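Local coordinates for HD domain protein (Enterococcus faecalis, PDB 4LRL) that probably hydrolyses deoxyribonucleoside triphosphates as an allosterically regulated HD-domain phosphohydrolase that binds dGTP, dTTP and a metal ion, at residues C[107-111]-C[112-116]; C[118-121]-C[122-125]. All blocks are in the same frame, centred on the assembly; numbering follows the deposited sequence.

Interaction 1 (C[107-111]-C[112-116]); sequences RNYSV and ERLGE
Leu114 N and Arg113 N both donate to the carbonyl oxygen of Ser110, which opens the short helix 111-114 directly after helix 87-108 has ended and the chain has turned at Tyr109. This is a tight corner between two consecutive helices at the surface of the HD domain, with Ser110 at the N-cap position of the second. Ser110 O accepts from both N-H groups, at 3.1 Å from Leu114 N and 3.0 Å from Arg113 N. At the far end the helix closes with a weak bond from Gly115 N to Val111 O, and Gly115 leaves the helix with positive phi.

The side chains of Tyr109 and Leu114 lie side by side and point the same way. Leu114 CD1 sits 3.6 Å from Tyr109 CB, near the plane of the phenol and at its edge. Asn108 CB lies over one face of the ring, displaced toward the rim, while Asn108 ND2 bonds to Ile104 O one turn back in the same helix 87-108. Arg113 reaches back over the corner: its CG stands opposite the backbone N (chi1 -167°), and a bend at chi3 swings the guanidinium over the last turn of helix 87-108, leaving Arg113 NH1 3.0 Å from Asn108 O.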
loop_
_atom_site.group_PDB
_atom_site.type_symbol
_atom_site.label_atom_id
_atom_site.label_comp_id
_atom_site.label_asym_id
_atom_site.label_seq_id
_atom_site.Cartn_x
_atom_site.Cartn_y
_atom_site.Cartn_z
ATOM N N ARG C 107 1.362 0.144 -30.562
ATOM C CA ARG C 107 2.150 1.375 -30.710
ATOM C C ARG C 107 3.683 1.199 -30.706
ATOM O O ARG C 107 4.405 2.113 -31.090
ATOM C CB ARG C 107 1.677 2.478 -29.744
ATOM C CG ARG C 107 2.388 2.548 -28.411
ATOM C CD ARG C 107 1.925 3.773 -27.615
ATOM N NE ARG C 107 0.516 3.683 -27.208
ATOM C CZ ARG C 107 0.074 3.816 -25.957
ATOM N NH1 ARG C 107 -1.227 3.726 -25.708
ATOM N NH2 ARG C 107 0.916 4.052 -24.954
ATOM N N ASN C 108 4.170 0.030 -30.298
ATOM C CA ASN C 108 5.614 -0.203 -30.214
ATOM C C ASN C 108 6.112 -1.370 -31.066
ATOM O O ASN C 108 7.267 -1.383 -31.502
ATOM C CB ASN C 108 6.049 -0.398 -28.756
ATOM C CG ASN C 108 5.788 0.824 -27.897
ATOM O OD1 ASN C 108 6.432 1.860 -28.045
ATOM N ND2 ASN C 108 4.837 0.704 -26.993
ATOM N N TYR C 109 5.243 -2.349 -31.302
ATOM C CA TYR C 109 5.658 -3.568 -31.991
ATOM C C TYR C 109 4.690 -4.004 -33.082
ATOM O O TYR C 109 4.431 -5.195 -33.242
ATOM C CB TYR C 109 5.840 -4.706 -30.983
ATOM C CG TYR C 109 6.636 -4.334 -29.759
ATOM C CD1 TYR C 109 6.005 -4.139 -28.536
ATOM C CD2 TYR C 109 8.019 -4.174 -29.823
ATOM C CE1 TYR C 109 6.726 -3.793 -27.399
ATOM C CE2 TYR C 109 8.750 -3.821 -28.695
ATOM C CZ TYR C 109 8.091 -3.631 -27.486
ATOM O OH TYR C 109 8.807 -3.292 -26.368
ATOM N N SER C 110 4.148 -3.043 -33.823
ATOM C CA SER C 110 3.203 -3.352 -34.896
ATOM C C SER C 110 3.920 -4.091 -36.032
ATOM O O SER C 110 5.155 -4.071 -36.116
ATOM C CB SER C 110 2.547 -2.075 -35.421
ATOM O OG SER C 110 3.401 -1.402 -36.332
ATOM N N VAL C 111 3.143 -4.746 -36.892
ATOM C CA VAL C 111 3.699 -5.421 -38.069
ATOM C C VAL C 111 4.366 -4.408 -39.004
ATOM O O VAL C 111 5.349 -4.733 -39.673
ATOM C CB VAL C 111 2.638 -6.285 -38.804
ATOM C CG1 VAL C 111 3.135 -6.730 -40.178
ATOM C CG2 VAL C 111 2.282 -7.501 -37.961
ATOM N N GLU C 112 3.846 -3.180 -39.012
ATOM C CA GLU C 112 4.466 -2.053 -39.717
ATOM C C GLU C 112 5.931 -1.812 -39.339
ATOM O O GLU C 112 6.654 -1.160 -40.082
ATOM C CB GLU C 112 3.690 -0.759 -39.447
ATOM C CG GLU C 112 2.492 -0.507 -40.345
ATOM C CD GLU C 112 2.223 0.987 -40.546
ATOM O OE1 GLU C 112 3.075 1.679 -41.155
ATOM O OE2 GLU C 112 1.154 1.466 -40.097
ATOM N N ARG C 113 6.358 -2.323 -38.187
ATOM C CA ARG C 113 7.701 -2.055 -37.674
ATOM C C ARG C 113 8.578 -3.302 -37.595
ATOM O O ARG C 113 9.745 -3.260 -37.974
ATOM C CB ARG C 113 7.627 -1.366 -36.304
ATOM C CG ARG C 113 8.959 -0.771 -35.827
ATOM C CD ARG C 113 8.832 -0.141 -34.444
ATOM N NE ARG C 113 7.985 1.051 -34.472
ATOM C CZ ARG C 113 7.657 1.778 -33.404
ATOM N NH1 ARG C 113 8.104 1.452 -32.198
ATOM N NH2 ARG C 113 6.881 2.846 -33.548
ATOM N N LEU C 114 8.022 -4.405 -37.106
ATOM C CA LEU C 114 8.794 -5.643 -36.943
ATOM C C LEU C 114 8.437 -6.714 -37.980
ATOM O O LEU C 114 8.984 -7.821 -37.951
ATOM C CB LEU C 114 8.631 -6.207 -35.521
ATOM C CG LEU C 114 8.688 -5.279 -34.297
ATOM C CD1 LEU C 114 8.474 -6.083 -33.015
ATOM C CD2 LEU C 114 9.980 -4.489 -34.214
ATOM N N GLY C 115 7.512 -6.377 -38.878
ATOM C CA GLY C 115 6.984 -7.318 -39.864
ATOM C C GLY C 115 6.472 -8.616 -39.264
ATOM O O GLY C 115 5.490 -8.637 -38.520
ATOM N N GLU C 116 7.174 -9.693 -39.598
ATOM C CA GLU C 116 6.864 -11.063 -39.192
ATOM C C GLU C 116 6.727 -11.235 -37.679
ATOM O O GLU C 116 5.760 -11.838 -37.202
ATOM C CB GLU C 116 7.974 -11.982 -39.720
ATOM C CG GLU C 116 7.562 -13.405 -40.004
ATOM C CD GLU C 116 8.411 -14.026 -41.096
ATOM O OE1 GLU C 116 9.131 -15.000 -40.798
ATOM O OE2 GLU C 116 8.374 -13.532 -42.249
#

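Interaction 2 (C[118-121]-C[122-125]); sequences GWND and DERL
Asp121 and Arg124 carry the charged part of this contact, a salt bridge in the turn that leads into helix 124-133. Arg124 NE donates to the syn lone pair of Asp121 OD2 at 2.9 Å, and Arg124 NH1 adds a weak bond to the same oxygen. Carboxylate and guanidinium planes stand 81° apart, with Asp121 OD1 over one face of the guanidinium. A third donor, Trp119 NE1, meets Asp121 OD2 on its anti side, 3.0 Å away and nearly straight at 171°, with the oxygen in the plane of the indole. Held by the indole as well as by Arg124, the carboxylate is fixed in its rotation, and the nearby positive charge would probably help keep it ionised.

The backbone bonds turn the chain into the helix. Glu123 N donates to Asn120 O at 2.8 Å, and Arg124 N to Asp121 O. Asn120 also uses its side chain in an Asx turn: with CG anti to the backbone N (chi1 174°), OD1 accepts from Asp122 N at 3.0 Å, the N-H coming from above the amide's carbonyl plane rather than on a lone pair. A water bridges the side chains of Asn120 and Asp122, donating to Asp122 OD1 and accepting a weak bond from Asn120 ND2.

The apolar contact is between the indole and the new helix: Trp119 CH2 lies 3.9 Å from Glu123 CB. The carboxylate of Glu123 continues to Asn193 and Tyr191, just ahead of helix 194-200. Trp119 itself is buried between helices, packing on Cys102 and Gln106 of helix 87-108 and on Gln195 and Met199 of helix 194-200.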
loop_
_atom_site.group_PDB
_atom_site.type_symbol
_atom_site.label_atom_id
_atom_site.label_comp_id
_atom_site.label_asym_id
_atom_site.label_seq_id
_atom_site.Cartn_x
_atom_site.Cartn_y
_atom_site.Cartn_z
ATOM N N GLY C 118 5.960 -9.106 -35.555
ATOM C CA GLY C 118 5.145 -8.007 -35.043
ATOM C C GLY C 118 3.690 -8.332 -34.772
ATOM O O GLY C 118 3.213 -9.422 -35.093
ATOM N N TRP C 119 2.990 -7.365 -34.181
ATOM C CA TRP C 119 1.592 -7.518 -33.806
ATOM C C TRP C 119 0.680 -6.939 -34.874
ATOM O O TRP C 119 0.902 -5.837 -35.363
ATOM C CB TRP C 119 1.330 -6.843 -32.457
ATOM C CG TRP C 119 -0.122 -6.625 -32.148
ATOM C CD1 TRP C 119 -0.819 -5.465 -32.292
ATOM C CD2 TRP C 119 -1.054 -7.596 -31.668
ATOM N NE1 TRP C 119 -2.125 -5.643 -31.914
ATOM C CE2 TRP C 119 -2.300 -6.945 -31.529
ATOM C CE3 TRP C 119 -0.959 -8.954 -31.330
ATOM C CZ2 TRP C 119 -3.447 -7.604 -31.059
ATOM C CZ3 TRP C 119 -2.100 -9.611 -30.869
ATOM C CH2 TRP C 119 -3.328 -8.933 -30.742
ATOM N N ASN C 120 -0.346 -7.699 -35.234
ATOM C CA ASN C 120 -1.314 -7.275 -36.233
ATOM C C ASN C 120 -2.620 -6.838 -35.573
ATOM O O ASN C 120 -3.425 -7.675 -35.160
ATOM C CB ASN C 120 -1.557 -8.412 -37.227
ATOM C CG ASN C 120 -2.666 -8.105 -38.211
ATOM O OD1 ASN C 120 -3.185 -6.987 -38.265
ATOM N ND2 ASN C 120 -3.039 -9.107 -38.998
ATOM N N ASP C 121 -2.836 -5.525 -35.498
ATOM C CA ASP C 121 -3.951 -4.971 -34.731
ATOM C C ASP C 121 -5.347 -5.329 -35.268
ATOM O O ASP C 121 -6.357 -5.051 -34.609
ATOM C CB ASP C 121 -3.800 -3.462 -34.520
ATOM C CG ASP C 121 -4.502 -2.980 -33.255
ATOM O OD1 ASP C 121 -5.183 -1.936 -33.320
ATOM O OD2 ASP C 121 -4.384 -3.638 -32.195
ATOM N N ASP C 122 -5.405 -5.969 -36.439
ATOM C CA ASP C 122 -6.656 -6.597 -36.893
ATOM C C ASP C 122 -7.125 -7.689 -35.919
ATOM O O ASP C 122 -8.314 -8.002 -35.860
ATOM C CB ASP C 122 -6.523 -7.169 -38.315
ATOM C CG ASP C 122 -6.592 -6.091 -39.398
ATOM O OD1 ASP C 122 -6.141 -6.361 -40.541
ATOM O OD2 ASP C 122 -7.096 -4.975 -39.112
ATOM N N GLU C 123 -6.188 -8.241 -35.149
ATOM C CA GLU C 123 -6.483 -9.280 -34.157
ATOM C C GLU C 123 -7.033 -8.743 -32.840
ATOM O O GLU C 123 -7.454 -9.520 -31.989
ATOM C CB GLU C 123 -5.236 -10.124 -33.873
ATOM C CG GLU C 123 -4.559 -10.720 -35.104
ATOM C CD GLU C 123 -5.180 -12.031 -35.576
ATOM O OE1 GLU C 123 -4.434 -12.876 -36.105
ATOM O OE2 GLU C 123 -6.406 -12.221 -35.421
ATOM N N ARG C 124 -7.034 -7.424 -32.661
ATOM C CA ARG C 124 -7.431 -6.836 -31.381
ATOM C C ARG C 124 -8.817 -7.283 -30.892
ATOM O O ARG C 124 -8.961 -7.769 -29.756
ATOM C CB ARG C 124 -7.350 -5.301 -31.403
ATOM C CG ARG C 124 -7.886 -4.667 -30.110
ATOM C CD ARG C 124 -7.639 -3.179 -30.005
ATOM N NE ARG C 124 -6.221 -2.860 -30.102
ATOM C CZ ARG C 124 -5.677 -1.701 -29.744
ATOM N NH1 ARG C 124 -4.377 -1.517 -29.892
ATOM N NH2 ARG C 124 -6.422 -0.730 -29.233
ATOM N N LEU C 125 -9.827 -7.115 -31.743
ATOM C CA LEU C 125 -11.213 -7.360 -31.337
ATOM C C LEU C 125 -11.479 -8.805 -30.916
ATOM O O LEU C 125 -12.099 -9.036 -29.885
ATOM C CB LEU C 125 -12.204 -6.906 -32.409
ATOM C CG LEU C 125 -13.688 -7.121 -32.082
ATOM C CD1 LEU C 125 -14.095 -6.516 -30.714
ATOM C CD2 LEU C 125 -14.558 -6.581 -33.209
HETATM O O HOH W 1 -5.421 -8.766 -41.312
#

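In the fold
Coming from the N terminus, the chain runs along helix 87-108, turns through interaction 1 into the short helix 111-114, then passes through interaction 2 into helix 124-133. The two contacts are local and in series: each is confined to one continuous stretch of chain, and neither nests in nor crosses the other. Their centres lie 10 Å apart, and the backbone joins them where the chain doubles back. Tyr109 O is 2.8 Å from Trp119 N and Val111 N is 2.9 Å from Trp119 O, both probable hydrogen bonds, which close the loop around helix 111-114. Together they tie helix 87-108 to helix 124-133 at a surface corner of the HD domain, away from the nucleotide and nickel sites.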